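Local coordinates for protein inositol-3-phosphate synthase (Caenorhabditis elegans, PDB 1VKO) that belongs to the myo-inositol-1-phosphate synthase family and binds nicotinamide-adenine-dinucleotide in a Rossmann-type domain, at residues Pro200-Ser205 / Arg253-Arg258. Numbering follows the deposited sequence.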
loop_
_atom_site.group_PDB
_atom_site.type_symbol
_atom_site.label_atom_id
_atom_site.label_comp_id
_atom_site.label_asym_id
_atom_site.label_seq_id
_atom_site.Cartn_x
_atom_site.Cartn_y
_atom_site.Cartn_z
ATOM N N PRO A 200 40.710 3.308 -3.476
ATOM C CA PRO A 200 39.763 2.217 -3.190
ATOM C C PRO A 200 39.031 2.398 -1.851
ATOM O O PRO A 200 37.828 2.139 -1.734
ATOM C CB PRO A 200 40.668 0.994 -3.142
ATOM C CG PRO A 200 41.797 1.339 -4.081
ATOM C CD PRO A 200 42.028 2.800 -3.904
ATOM N N ASP A 201 39.776 2.879 -0.868
ATOM C CA ASP A 201 39.331 3.100 0.509
ATOM C C ASP A 201 38.190 4.124 0.747
ATOM O O ASP A 201 37.576 4.143 1.850
ATOM C CB ASP A 201 40.572 3.412 1.381
ATOM C CG ASP A 201 41.732 4.153 0.585
ATOM O OD1 ASP A 201 42.072 3.769 -0.581
ATOM O OD2 ASP A 201 42.370 5.135 1.071
ATOM N N PHE A 202 37.870 4.953 -0.252
ATOM C CA PHE A 202 36.760 5.924 -0.120
ATOM C C PHE A 202 35.405 5.462 -0.670
ATOM O O PHE A 202 34.421 6.161 -0.467
ATOM C CB PHE A 202 37.128 7.336 -0.663
ATOM C CG PHE A 202 38.106 8.109 0.216
ATOM C CD1 PHE A 202 39.465 7.899 0.117
ATOM C CD2 PHE A 202 37.655 9.034 1.154
ATOM C CE1 PHE A 202 40.378 8.564 0.955
ATOM C CE2 PHE A 202 38.564 9.718 1.967
ATOM C CZ PHE A 202 39.914 9.482 1.861
ATOM N N ILE A 203 35.311 4.296 -1.334
ATOM C CA ILE A 203 33.977 3.772 -1.776
ATOM C C ILE A 203 33.772 2.308 -1.403
ATOM O O ILE A 203 34.668 1.723 -0.773
ATOM C CB ILE A 203 33.748 3.963 -3.301
ATOM C CG1 ILE A 203 34.615 3.017 -4.111
ATOM C CG2 ILE A 203 34.028 5.399 -3.740
ATOM C CD1 ILE A 203 34.812 3.474 -5.545
ATOM N N ALA A 204 32.614 1.711 -1.764
ATOM C CA ALA A 204 32.346 0.277 -1.500
ATOM C C ALA A 204 33.396 -0.621 -2.157
ATOM O O ALA A 204 33.569 -0.615 -3.382
ATOM C CB ALA A 204 30.974 -0.116 -1.983
ATOM N N SER A 205 34.090 -1.408 -1.339
ATOM C CA SER A 205 35.124 -2.323 -1.856
ATOM C C SER A 205 34.650 -3.193 -3.055
ATOM O O SER A 205 35.474 -3.760 -3.800
ATOM C CB SER A 205 35.756 -3.153 -0.709
ATOM O OG SER A 205 34.983 -4.285 -0.370
ATOM N N ARG A 253 32.667 7.383 1.365
ATOM C CA ARG A 253 32.482 7.650 2.802
ATOM C C ARG A 253 32.899 9.089 3.132
ATOM O O ARG A 253 33.467 9.818 2.302
ATOM C CB ARG A 253 33.297 6.675 3.664
ATOM C CG ARG A 253 34.800 6.759 3.419
ATOM C CD ARG A 253 35.647 6.023 4.419
ATOM N NE ARG A 253 37.079 6.077 4.101
ATOM C CZ ARG A 253 37.944 6.999 4.540
ATOM N NH1 ARG A 253 37.539 8.019 5.315
ATOM N NH2 ARG A 253 39.229 6.917 4.178
ATOM N N TYR A 254 32.578 9.494 4.351
ATOM C CA TYR A 254 32.962 10.766 4.916
ATOM C C TYR A 254 34.457 10.746 5.217
ATOM O O TYR A 254 34.999 9.749 5.635
ATOM C CB TYR A 254 32.201 10.942 6.231
ATOM C CG TYR A 254 30.874 11.657 6.097
ATOM C CD1 TYR A 254 29.947 11.277 5.142
ATOM C CD2 TYR A 254 30.560 12.733 6.925
ATOM C CE1 TYR A 254 28.762 11.939 5.001
ATOM C CE2 TYR A 254 29.353 13.386 6.811
ATOM C CZ TYR A 254 28.445 12.969 5.849
ATOM O OH TYR A 254 27.227 13.625 5.702
ATOM N N THR A 255 35.115 11.865 5.027
ATOM C CA THR A 255 36.462 12.083 5.532
ATOM C C THR A 255 36.346 12.487 7.009
ATOM O O THR A 255 35.241 12.812 7.455
ATOM C CB THR A 255 37.049 13.276 4.740
ATOM O OG1 THR A 255 37.138 12.935 3.350
ATOM C CG2 THR A 255 38.476 13.555 5.123
ATOM N N ASP A 256 37.448 12.446 7.773
ATOM C CA ASP A 256 37.495 13.140 9.068
ATOM C C ASP A 256 37.440 14.634 8.773
ATOM O O ASP A 256 37.700 15.070 7.624
ATOM C CB ASP A 256 38.767 12.807 9.861
ATOM C CG ASP A 256 38.764 11.381 10.422
ATOM O OD1 ASP A 256 37.799 11.017 11.145
ATOM O OD2 ASP A 256 39.684 10.551 10.203
ATOM N N VAL A 257 37.050 15.414 9.782
ATOM C CA VAL A 257 37.120 16.884 9.701
ATOM C C VAL A 257 37.803 17.354 10.974
ATOM O O VAL A 257 37.404 16.953 12.066
ATOM C CB VAL A 257 35.727 17.558 9.567
ATOM C CG1 VAL A 257 35.869 19.047 9.279
ATOM C CG2 VAL A 257 34.897 16.900 8.478
ATOM N N ARG A 258 38.841 18.177 10.829
ATOM C CA ARG A 258 39.651 18.650 11.971
ATOM C C ARG A 258 40.652 19.673 11.501
ATOM O O ARG A 258 41.029 19.670 10.331
ATOM C CB ARG A 258 40.412 17.495 12.664
ATOM C CG ARG A 258 41.285 16.608 11.749
ATOM C CD ARG A 258 42.037 15.502 12.495
ATOM N NE ARG A 258 42.631 14.497 11.610
ATOM C CZ ARG A 258 43.824 14.608 11.005
ATOM N NH1 ARG A 258 44.588 15.701 11.172
ATOM N NH2 ARG A 258 44.245 13.621 10.211
#
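Arg253 NE donates to Asp201 O at 3.0 Å with an N-H...O angle of 158°, joining two loops of the Rossmann-type domain, the second of them following parallel-sheet strand 242-247. The oxygen sits near the guanidinium plane, whereas NE stands above the carbonyl plane. One face of the same guanidinium rests on the ring of Phe202 in a cation-pi stack. At another corner NH1 donates to the carbonyl oxygen Tyr254 O of the next residue, 3.1 Å away, and also forms a salt bridge with Glu278, so the planar group has little freedom to turn. Arginine suits this place because it offers N-H groups at its edge and a flat cationic face at once. CZ lies 4.1 Å from the Phe202 ring centroid, with the two planes 19° apart. The Arg253 chain leaves with CG between backbone N and carbonyl carbon (chi1 61°), then runs extended to NE, which carries the guanidinium across to the short 3-10 turn 200-202. Phe202, buried against Pro281 and with its side chain about 8 Å from the bound NAD, supplies a nonpolar platform; over its face Arg253 NH2 comes to 3.5 Å from Phe202 CZ.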